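Local coordinates for N-terminal acetyltransferase-like protein (Chaetomium thermophilum, PDB 5NNP) that probably serves as the TPR-repeat auxiliary subunit of an N-terminal acetyltransferase A complex, an all-helical scaffold for the associated transferase activity, at residues E186-L191 with K216-R221; Y193-I198 with E205-H210; A151-Y156 with H167-Y172. One frame throughout, in Å; residues are numbered along the deposited sequence.

Interaction 1 of 3, residues E186-L191 with K216-R221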
loop_
_atom_site.group_PDB
_atom_site.type_symbol
_atom_site.label_atom_id
_atom_site.label_comp_id
_atom_site.label_asym_id
_atom_site.label_seq_id
_atom_site.Cartn_x
_atom_site.Cartn_y
_atom_site.Cartn_z
ATOM N N GLU A 186 12.786 -3.975 -22.630
ATOM C CA GLU A 186 11.391 -4.114 -23.024
ATOM C C GLU A 186 11.085 -5.557 -23.453
ATOM O O GLU A 186 10.106 -6.164 -23.009
ATOM C CB GLU A 186 11.052 -3.139 -24.154
ATOM C CG GLU A 186 9.582 -3.126 -24.557
ATOM C CD GLU A 186 9.331 -2.286 -25.796
ATOM O OE1 GLU A 186 10.053 -2.470 -26.801
ATOM O OE2 GLU A 186 8.419 -1.432 -25.771
ATOM N N HIS A 187 11.939 -6.108 -24.306
ATOM C CA HIS A 187 11.765 -7.483 -24.752
ATOM C C HIS A 187 11.900 -8.460 -23.588
ATOM O O HIS A 187 11.111 -9.392 -23.472
ATOM C CB HIS A 187 12.760 -7.822 -25.856
ATOM C CG HIS A 187 12.584 -9.192 -26.421
ATOM N ND1 HIS A 187 11.474 -9.556 -27.155
ATOM C CD2 HIS A 187 13.368 -10.293 -26.352
ATOM C CE1 HIS A 187 11.585 -10.822 -27.512
ATOM N NE2 HIS A 187 12.726 -11.294 -27.037
ATOM N N SER A 188 12.879 -8.232 -22.717
ATOM C CA SER A 188 13.072 -9.073 -21.529
ATOM C C SER A 188 11.836 -9.116 -20.624
ATOM O O SER A 188 11.370 -10.190 -20.234
ATOM C CB SER A 188 14.273 -8.585 -20.727
ATOM O OG SER A 188 14.368 -9.277 -19.496
ATOM N N GLU A 189 11.319 -7.938 -20.296
ATOM C CA GLU A 189 10.092 -7.808 -19.527
ATOM C C GLU A 189 8.886 -8.423 -20.224
ATOM O O GLU A 189 8.021 -9.001 -19.565
ATOM C CB GLU A 189 9.823 -6.332 -19.227
ATOM C CG GLU A 189 10.733 -5.783 -18.137
ATOM C CD GLU A 189 10.597 -6.545 -16.825
ATOM O OE1 GLU A 189 9.459 -6.694 -16.333
ATOM O OE2 GLU A 189 11.630 -7.002 -16.291
ATOM N N ALA A 190 8.837 -8.310 -21.554
ATOM C CA ALA A 190 7.737 -8.884 -22.311
ATOM C C ALA A 190 7.755 -10.406 -22.240
ATOM O O ALA A 190 6.700 -11.030 -22.191
ATOM C CB ALA A 190 7.774 -8.424 -23.754
ATOM N N LEU A 191 8.947 -11.002 -22.241
ATOM C CA LEU A 191 9.073 -12.452 -22.100
ATOM C C LEU A 191 8.587 -12.922 -20.721
ATOM O O LEU A 191 7.846 -13.902 -20.615
ATOM C CB LEU A 191 10.512 -12.888 -22.327
ATOM C CG LEU A 191 11.036 -12.802 -23.765
ATOM C CD1 LEU A 191 12.547 -12.851 -23.784
ATOM C CD2 LEU A 191 10.458 -13.906 -24.647
ATOM N N LYS A 216 15.748 -17.484 -20.279
ATOM C CA LYS A 216 16.952 -17.866 -19.553
ATOM C C LYS A 216 17.821 -16.675 -19.175
ATOM O O LYS A 216 18.334 -16.595 -18.058
ATOM C CB LYS A 216 17.759 -18.854 -20.387
ATOM C CG LYS A 216 18.977 -19.382 -19.689
ATOM C CD LYS A 216 19.720 -20.374 -20.549
ATOM C CE LYS A 216 20.869 -20.966 -19.752
ATOM N NZ LYS A 216 21.780 -21.781 -20.593
ATOM N N HIS A 217 17.964 -15.740 -20.106
ATOM C CA HIS A 217 18.874 -14.626 -19.928
ATOM C C HIS A 217 18.179 -13.299 -19.650
ATOM O O HIS A 217 18.777 -12.250 -19.854
ATOM C CB HIS A 217 19.756 -14.482 -21.172
ATOM C CG HIS A 217 20.470 -15.740 -21.556
ATOM N ND1 HIS A 217 21.543 -16.236 -20.846
ATOM C CD2 HIS A 217 20.264 -16.604 -22.577
ATOM C CE1 HIS A 217 21.966 -17.352 -21.410
ATOM N NE2 HIS A 217 21.207 -17.596 -22.464
ATOM N N CYS A 218 16.926 -13.325 -19.201
ATOM C CA CYS A 218 16.229 -12.083 -18.861
ATOM C C CYS A 218 16.983 -11.306 -17.780
ATOM O O CYS A 218 17.706 -11.888 -16.979
ATOM C CB CYS A 218 14.800 -12.370 -18.407
ATOM S SG CYS A 218 13.761 -13.076 -19.713
ATOM N N LEU A 219 16.819 -9.987 -17.779
ATOM C CA LEU A 219 17.604 -9.101 -16.924
ATOM C C LEU A 219 17.119 -9.111 -15.474
ATOM O O LEU A 219 17.894 -8.903 -14.546
ATOM C CB LEU A 219 17.576 -7.679 -17.488
ATOM C CG LEU A 219 18.148 -7.598 -18.912
ATOM C CD1 LEU A 219 18.051 -6.203 -19.491
ATOM C CD2 LEU A 219 19.565 -8.069 -18.949
ATOM N N ASP A 220 15.829 -9.355 -15.285
ATOM C CA ASP A 220 15.276 -9.468 -13.951
ATOM C C ASP A 220 15.679 -10.820 -13.360
ATOM O O ASP A 220 14.928 -11.791 -13.442
ATOM C CB ASP A 220 13.752 -9.303 -14.001
ATOM C CG ASP A 220 13.123 -9.193 -12.617
ATOM O OD1 ASP A 220 13.811 -9.493 -11.620
ATOM O OD2 ASP A 220 11.935 -8.817 -12.525
ATOM N N ARG A 221 16.865 -10.875 -12.762
ATOM C CA ARG A 221 17.463 -12.147 -12.355
ATOM C C ARG A 221 16.691 -12.858 -11.235
ATOM O O ARG A 221 16.503 -14.078 -11.275
ATOM C CB ARG A 221 18.917 -11.932 -11.924
ATOM C CG ARG A 221 19.892 -11.616 -13.075
ATOM C CD ARG A 221 19.814 -12.607 -14.232
ATOM N NE ARG A 221 20.008 -14.003 -13.837
ATOM C CZ ARG A 221 19.566 -15.046 -14.547
ATOM N NH1 ARG A 221 18.900 -14.847 -15.688
ATOM N NH2 ARG A 221 19.779 -16.289 -14.112
HETATM O O HOH W 1 13.725 -8.448 -17.329
#

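Interaction 2 of 3, residues Y193-I198 with E205-H210. With GOL (glycerol), chain L.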
loop_
_atom_site.group_PDB
_atom_site.type_symbol
_atom_site.label_atom_id
_atom_site.label_comp_id
_atom_site.label_asym_id
_atom_site.label_seq_id
_atom_site.Cartn_x
_atom_site.Cartn_y
_atom_site.Cartn_z
ATOM N N TYR A 193 6.492 -11.400 -18.673
ATOM C CA TYR A 193 5.051 -11.172 -18.569
ATOM C C TYR A 193 4.260 -12.325 -19.197
ATOM O O TYR A 193 3.352 -12.885 -18.562
ATOM C CB TYR A 193 4.671 -9.832 -19.209
ATOM C CG TYR A 193 3.185 -9.526 -19.196
ATOM C CD1 TYR A 193 2.452 -9.577 -18.021
ATOM C CD2 TYR A 193 2.520 -9.163 -20.366
ATOM C CE1 TYR A 193 1.085 -9.296 -18.010
ATOM C CE2 TYR A 193 1.161 -8.872 -20.366
ATOM C CZ TYR A 193 0.448 -8.941 -19.188
ATOM O OH TYR A 193 -0.901 -8.655 -19.200
ATOM N N LYS A 194 4.624 -12.696 -20.427
ATOM C CA LYS A 194 4.047 -13.869 -21.096
ATOM C C LYS A 194 4.228 -15.131 -20.252
ATOM O O LYS A 194 3.301 -15.938 -20.132
ATOM C CB LYS A 194 4.667 -14.077 -22.484
ATOM C CG LYS A 194 4.233 -15.403 -23.194
ATOM C CD LYS A 194 4.985 -15.641 -24.524
ATOM C CE LYS A 194 4.549 -16.897 -25.221
ATOM N NZ LYS A 194 5.355 -17.205 -26.461
ATOM N N ASN A 195 5.415 -15.310 -19.671
ATOM C CA ASN A 195 5.647 -16.466 -18.810
ATOM C C ASN A 195 4.660 -16.497 -17.638
ATOM O O ASN A 195 4.072 -17.539 -17.359
ATOM C CB ASN A 195 7.087 -16.508 -18.280
ATOM C CG ASN A 195 7.419 -17.844 -17.588
ATOM O OD1 ASN A 195 7.250 -17.985 -16.373
ATOM N ND2 ASN A 195 7.875 -18.838 -18.376
ATOM N N THR A 196 4.462 -15.368 -16.957
ATOM C CA THR A 196 3.523 -15.373 -15.843
ATOM C C THR A 196 2.123 -15.708 -16.355
ATOM O O THR A 196 1.340 -16.345 -15.657
ATOM C CB THR A 196 3.496 -14.036 -15.075
ATOM O OG1 THR A 196 3.025 -12.981 -15.925
ATOM C CG2 THR A 196 4.868 -13.692 -14.544
ATOM N N ILE A 197 1.822 -15.316 -17.588
ATOM C CA ILE A 197 0.495 -15.583 -18.150
ATOM C C ILE A 197 0.276 -17.075 -18.388
ATOM O O ILE A 197 -0.792 -17.607 -18.077
ATOM C CB ILE A 197 0.266 -14.784 -19.453
ATOM C CG1 ILE A 197 0.023 -13.319 -19.086
ATOM C CG2 ILE A 197 -0.924 -15.328 -20.226
ATOM C CD1 ILE A 197 -0.021 -12.353 -20.254
ATOM N N ILE A 198 1.290 -17.749 -18.916
ATOM C CA ILE A 198 1.229 -19.194 -19.071
ATOM C C ILE A 198 0.970 -19.905 -17.739
ATOM O O ILE A 198 0.185 -20.835 -17.668
ATOM C CB ILE A 198 2.525 -19.742 -19.688
ATOM C CG1 ILE A 198 2.731 -19.155 -21.090
ATOM C CG2 ILE A 198 2.487 -21.273 -19.735
ATOM C CD1 ILE A 198 4.026 -19.589 -21.789
ATOM N N GLU A 205 3.893 -26.981 -16.299
ATOM C CA GLU A 205 4.810 -27.722 -17.146
ATOM C C GLU A 205 5.328 -26.848 -18.295
ATOM O O GLU A 205 6.518 -26.819 -18.593
ATOM C CB GLU A 205 4.111 -28.964 -17.692
ATOM C CG GLU A 205 4.941 -29.780 -18.656
ATOM C CD GLU A 205 6.029 -30.554 -17.955
ATOM O OE1 GLU A 205 5.816 -30.917 -16.781
ATOM O OE2 GLU A 205 7.089 -30.793 -18.572
ATOM N N ARG A 206 4.424 -26.130 -18.943
ATOM C CA ARG A 206 4.795 -25.354 -20.112
ATOM C C ARG A 206 5.552 -24.092 -19.733
ATOM O O ARG A 206 6.456 -23.660 -20.454
ATOM C CB ARG A 206 3.556 -24.991 -20.916
ATOM C CG ARG A 206 3.836 -24.727 -22.372
ATOM C CD ARG A 206 2.549 -24.544 -23.114
ATOM N NE ARG A 206 2.253 -23.139 -23.378
ATOM C CZ ARG A 206 1.151 -22.524 -22.972
ATOM N NH1 ARG A 206 0.232 -23.181 -22.267
ATOM N NH2 ARG A 206 0.962 -21.258 -23.281
ATOM N N ALA A 207 5.176 -23.499 -18.606
ATOM C CA ALA A 207 5.814 -22.279 -18.142
ATOM C C ALA A 207 7.286 -22.511 -17.791
ATOM O O ALA A 207 8.133 -21.637 -18.023
ATOM C CB ALA A 207 5.055 -21.706 -16.944
ATOM N N LEU A 208 7.594 -23.673 -17.223
ATOM C CA LEU A 208 8.978 -23.999 -16.897
ATOM C C LEU A 208 9.781 -24.173 -18.185
ATOM O O LEU A 208 10.895 -23.670 -18.333
ATOM C CB LEU A 208 9.064 -25.268 -16.044
ATOM C CG LEU A 208 10.489 -25.628 -15.609
ATOM C CD1 LEU A 208 11.140 -24.452 -14.896
ATOM C CD2 LEU A 208 10.504 -26.853 -14.729
ATOM N N GLN A 209 9.184 -24.898 -19.116
ATOM C CA GLN A 209 9.726 -25.067 -20.450
ATOM C C GLN A 209 10.003 -23.712 -21.116
ATOM O O GLN A 209 11.072 -23.503 -21.698
ATOM C CB GLN A 209 8.755 -25.908 -21.281
ATOM C CG GLN A 209 8.995 -25.896 -22.782
ATOM C CD GLN A 209 7.843 -26.535 -23.563
ATOM O OE1 GLN A 209 7.123 -27.394 -23.046
ATOM N NE2 GLN A 209 7.664 -26.109 -24.812
ATOM N N HIS A 210 9.047 -22.790 -21.018
ATOM C CA HIS A 210 9.191 -21.477 -21.644
ATOM C C HIS A 210 10.212 -20.637 -20.895
ATOM O O HIS A 210 10.915 -19.822 -21.489
ATOM C CB HIS A 210 7.844 -20.751 -21.703
ATOM C CG HIS A 210 7.937 -19.334 -22.180
ATOM N ND1 HIS A 210 7.910 -18.252 -21.321
ATOM C CD2 HIS A 210 8.046 -18.819 -23.428
ATOM C CE1 HIS A 210 7.999 -17.135 -22.020
ATOM N NE2 HIS A 210 8.081 -17.452 -23.301
HETATM C C1 GOL L . 5.175 -20.571 -26.405
HETATM O O1 GOL L . 6.301 -19.727 -26.577
HETATM C C2 GOL L . 5.279 -21.398 -25.118
HETATM O O2 GOL L . 4.016 -21.939 -24.773
HETATM C C3 GOL L . 6.304 -22.524 -25.281
HETATM O O3 GOL L . 6.627 -23.149 -24.047
HETATM O O HOH W 2 8.183 -16.479 -25.829
#

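Interaction 3 of 3, residues A151-Y156 with H167-Y172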
loop_
_atom_site.group_PDB
_atom_site.type_symbol
_atom_site.label_atom_id
_atom_site.label_comp_id
_atom_site.label_asym_id
_atom_site.label_seq_id
_atom_site.Cartn_x
_atom_site.Cartn_y
_atom_site.Cartn_z
ATOM N N ALA A 151 -0.131 -3.563 -24.684
ATOM C CA ALA A 151 -1.344 -2.971 -24.129
ATOM C C ALA A 151 -2.595 -3.804 -24.418
ATOM O O ALA A 151 -3.409 -4.016 -23.523
ATOM C CB ALA A 151 -1.525 -1.558 -24.660
ATOM N N LEU A 152 -2.744 -4.278 -25.662
ATOM C CA LEU A 152 -3.892 -5.113 -26.009
ATOM C C LEU A 152 -3.804 -6.453 -25.286
ATOM O O LEU A 152 -4.823 -6.979 -24.855
ATOM C CB LEU A 152 -4.015 -5.339 -27.524
ATOM C CG LEU A 152 -5.121 -6.353 -27.920
ATOM C CD1 LEU A 152 -6.538 -5.901 -27.502
ATOM C CD2 LEU A 152 -5.086 -6.739 -29.390
ATOM N N ALA A 153 -2.598 -6.995 -25.136
ATOM C CA ALA A 153 -2.409 -8.187 -24.309
ATOM C C ALA A 153 -2.809 -7.942 -22.836
ATOM O O ALA A 153 -3.486 -8.772 -22.219
ATOM C CB ALA A 153 -0.986 -8.656 -24.392
ATOM N N ILE A 154 -2.415 -6.789 -22.290
ATOM C CA ILE A 154 -2.789 -6.435 -20.921
ATOM C C ILE A 154 -4.315 -6.330 -20.755
ATOM O O ILE A 154 -4.874 -6.846 -19.780
ATOM C CB ILE A 154 -2.131 -5.112 -20.483
ATOM C CG1 ILE A 154 -0.626 -5.304 -20.293
ATOM C CG2 ILE A 154 -2.746 -4.597 -19.207
ATOM C CD1 ILE A 154 0.170 -4.049 -20.512
ATOM N N ALA A 155 -4.987 -5.686 -21.710
ATOM C CA ALA A 155 -6.439 -5.524 -21.638
ATOM C C ALA A 155 -7.131 -6.876 -21.622
ATOM O O ALA A 155 -8.072 -7.099 -20.845
ATOM C CB ALA A 155 -6.944 -4.704 -22.788
ATOM N N TYR A 156 -6.667 -7.778 -22.486
ATOM C CA TYR A 156 -7.216 -9.131 -22.524
ATOM C C TYR A 156 -6.971 -9.852 -21.201
ATOM O O TYR A 156 -7.869 -10.481 -20.645
ATOM C CB TYR A 156 -6.592 -9.935 -23.661
ATOM C CG TYR A 156 -7.248 -9.761 -25.004
ATOM C CD1 TYR A 156 -8.628 -9.766 -25.137
ATOM C CD2 TYR A 156 -6.481 -9.623 -26.149
ATOM C CE1 TYR A 156 -9.225 -9.625 -26.393
ATOM C CE2 TYR A 156 -7.056 -9.472 -27.380
ATOM C CZ TYR A 156 -8.419 -9.474 -27.507
ATOM O OH TYR A 156 -8.953 -9.316 -28.760
ATOM N N HIS A 167 -1.795 -15.044 -26.957
ATOM C CA HIS A 167 -1.814 -15.005 -28.412
ATOM C C HIS A 167 -1.280 -13.678 -28.974
ATOM O O HIS A 167 -0.508 -13.665 -29.931
ATOM C CB HIS A 167 -3.243 -15.263 -28.897
ATOM C CG HIS A 167 -3.403 -15.207 -30.383
ATOM N ND1 HIS A 167 -4.153 -14.236 -31.010
ATOM C CD2 HIS A 167 -2.923 -16.004 -31.365
ATOM C CE1 HIS A 167 -4.128 -14.437 -32.314
ATOM N NE2 HIS A 167 -3.388 -15.502 -32.555
ATOM N N ILE A 168 -1.697 -12.563 -28.374
ATOM C CA ILE A 168 -1.281 -11.246 -28.841
ATOM C C ILE A 168 0.213 -11.076 -28.611
ATOM O O ILE A 168 0.920 -10.569 -29.487
ATOM C CB ILE A 168 -2.066 -10.119 -28.144
ATOM C CG1 ILE A 168 -3.538 -10.152 -28.573
ATOM C CG2 ILE A 168 -1.474 -8.766 -28.461
ATOM C CD1 ILE A 168 -3.736 -10.253 -30.115
ATOM N N LEU A 169 0.699 -11.541 -27.456
ATOM C CA LEU A 169 2.118 -11.461 -27.123
ATOM C C LEU A 169 2.959 -12.306 -28.065
ATOM O O LEU A 169 3.994 -11.845 -28.572
ATOM C CB LEU A 169 2.363 -11.892 -25.680
ATOM C CG LEU A 169 1.951 -10.844 -24.638
ATOM C CD1 LEU A 169 1.952 -11.419 -23.220
ATOM C CD2 LEU A 169 2.848 -9.635 -24.725
ATOM N N THR A 170 2.520 -13.540 -28.306
ATOM C CA THR A 170 3.272 -14.414 -29.179
ATOM C C THR A 170 3.219 -13.925 -30.625
ATOM O O THR A 170 4.184 -14.094 -31.381
ATOM C CB THR A 170 2.757 -15.856 -29.133
ATOM O OG1 THR A 170 2.877 -16.377 -27.802
ATOM C CG2 THR A 170 3.558 -16.728 -30.115
ATOM N N THR A 171 2.101 -13.323 -31.023
ATOM C CA THR A 171 1.976 -12.845 -32.399
ATOM C C THR A 171 3.032 -11.784 -32.667
ATOM O O THR A 171 3.690 -11.809 -33.711
ATOM C CB THR A 171 0.568 -12.289 -32.698
ATOM O OG1 THR A 171 -0.371 -13.369 -32.665
ATOM C CG2 THR A 171 0.513 -11.651 -34.079
ATOM N N TYR A 172 3.224 -10.881 -31.705
ATOM C CA TYR A 172 4.265 -9.872 -31.839
ATOM C C TYR A 172 5.642 -10.506 -32.004
ATOM O O TYR A 172 6.358 -10.201 -32.962
ATOM C CB TYR A 172 4.299 -8.904 -30.651
ATOM C CG TYR A 172 5.342 -7.858 -30.906
ATOM C CD1 TYR A 172 5.052 -6.764 -31.696
ATOM C CD2 TYR A 172 6.642 -8.009 -30.449
ATOM C CE1 TYR A 172 6.007 -5.826 -31.991
ATOM C CE2 TYR A 172 7.609 -7.071 -30.739
ATOM C CZ TYR A 172 7.282 -5.980 -31.512
ATOM O OH TYR A 172 8.222 -5.027 -31.823
#

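Interaction 1 of 3, residues E186-L191 with K216-R221
With chi1 at 173°, Ser188 sets OG trans to its own nitrogen and sends it out of helix 185-200 to the backbone of Leu219; in Cys218, a chi1 of -65° leaves SG near Ser188 O and Leu191 CB. The loop N-H of Leu219 donates to Ser188 OG over 3.1 Å with an N-H...O angle of 162°, tying the loop backbone to the helix through one hydroxyl. Ser188 and Cys218 also mark the closest backbone approach, their CA atoms 5.1 Å apart. One turn on, Leu191 CB lies 4.2 Å from Cys218 SG, which makes the apolar side of the contact.

The loop is the connection between helix 204-214 and helix 221-234 in a TPR-type stack of antiparallel helices, and it is folded back against the earlier helix 185-200. Asp220, at the centre of an inverse gamma turn, is the N-cap of helix 221-234; its OD1 takes a weak hydrogen bond from Ala223 N. Arg221 turns back over the loop, and its NH1 donates to Lys216 O at 3.0 Å.

On the other flank two carboxylates come together, with Glu189 OE2 4.2 Å from Asp220 OD2. Arg538 forms a salt bridge with each of them, which probably offsets their mutual repulsion. A water accepts from Asp220 N and donates to Glu189 OE2 at 2.7 Å, adding a bridge between loop and helix. The chain of another protein packs on the contact; Lys216 NZ pairs with an acidic side chain of it and Leu219 O accepts from a polar one.

Interaction 2 of 3, residues Y193-I198 with E205-H210
Segments 193-198 and 205-210 are helical and run nearly antiparallel, their directions 161° apart and their axes 8.9 Å from each other at closest approach. The backbones come nearest at Ile198 and Ala207, whose CA atoms are separated by 5.6 Å. At this point Ile198 CG2 rests 3.8 Å from the Ala207 methyl, CB.

Asn195 holds the polar centre. Its CG is trans to the main-chain nitrogen (chi1 -170°), which takes the amide across to the facing helix, where ND2 spends its hydrogens on two acceptors. One bond, 3.0 Å long and nearly straight at 170°, runs to His210 ND1, within the ring plane and the amide plane alike; the other reaches Ala207 O at 2.8 Å. Amide and imidazole are nearly coplanar, and ND1 acts as the acceptor. Asn195 OD1 is held by Tyr231 OH of the next helix, 221-234, which fixes the flip of the amide.

Such a pair, two antiparallel helices joined by a short turn, is the building unit of TPR-type alpha-solenoids. Near the turn, Ile198 is wedged between two flat groups: CD1 lies over a face of the His210 ring, 4.3 Å from its centroid in a CH-pi contact, while CG2 sits over the centre of the Arg206 guanidinium, 3.7 Å from CZ. Salt bridges to Glu166 and Asp203 hold that guanidinium.

Lys194, extended, passes obliquely by the imidazole. Its NZ donates to glycerol O1 at 2.7 Å, to Thr170 OG1 and to a water that also bonds His210 NE2. The glycerol, probably from the crystallisation liquor, also takes a hydrogen bond from Arg206 NE through O2.

Interaction 3 of 3, residues A151-Y156 with H167-Y172
Apolar contacts carry this helix pair, and Ile168 stands at their centre, its branches meeting several residues of helix 146-159. Its CD1 touches Leu152 CD2 at 3.8 Å, the two side chains crossing at about a right angle. CG2 lies against the backbone N and the methyl of Ala153, 4.1 Å from CB. The first torsion of Ile168, chi1 -68°, places CG1 between Leu152 CD2 and Tyr156 CE2; CD1 continues past Leu152 CD2. From the next position in the helix, Leu169 brings CG to 3.7 Å from Ala153 CB, and the alanine methyl thus meets two branched neighbours. Ala153 and Ile168 are also where the backbones are nearest, their CA atoms 5.6 Å apart. Trp149 of helix 146-159 continues the apolar seam, packing on Ile168 and Thr171 and meeting the Tyr172 ring.

The pair is an antiparallel helical hairpin, consistent with a TPR-type solenoid. Its segments are inclined at 162° in their N-to-C directions, with the axes 8.8 Å apart, and the chain turns round between them in the short 160-161 link.

The aromatic part belongs to Tyr156, one turn past Leu152. It presents the edge of its ring, with CE2 3.8 Å from Ile168 CG1 and CG1 lying near the ring plane. Val132 of helix 128-141 also touches this tyrosine.

Polar bonds stay within helix 162-175. Thr171 OG1 donates to His167 O at 2.8 Å from above the carbonyl plane, while the Thr171 N-H reaches the same oxygen from the opposite face.

Overall arrangement
The three contacts follow one another through consecutive helices of the solenoid, on the same side of the chain's centre. Interaction 3 comes first, pairing helices 146-159 and 162-175. Helix 185-200 then serves interactions 1 and 2 with successive turns: interaction 2 pairs it with helix 204-214, and interaction 1 folds the following loop back on its earlier part, so its segments bracket those of interaction 2. Centres of interactions 1 and 2 are 13 Å apart, of 2 and 3 15 Å, of 1 and 3 17 Å. Leu191 O touches His210 CE1 between 1 and 2; Tyr193 and Ile197 pack on Leu169 and Lys194 NZ bonds Thr170 OG1, joining 2 and 3 into a layered stack consistent with a scaffold subunit.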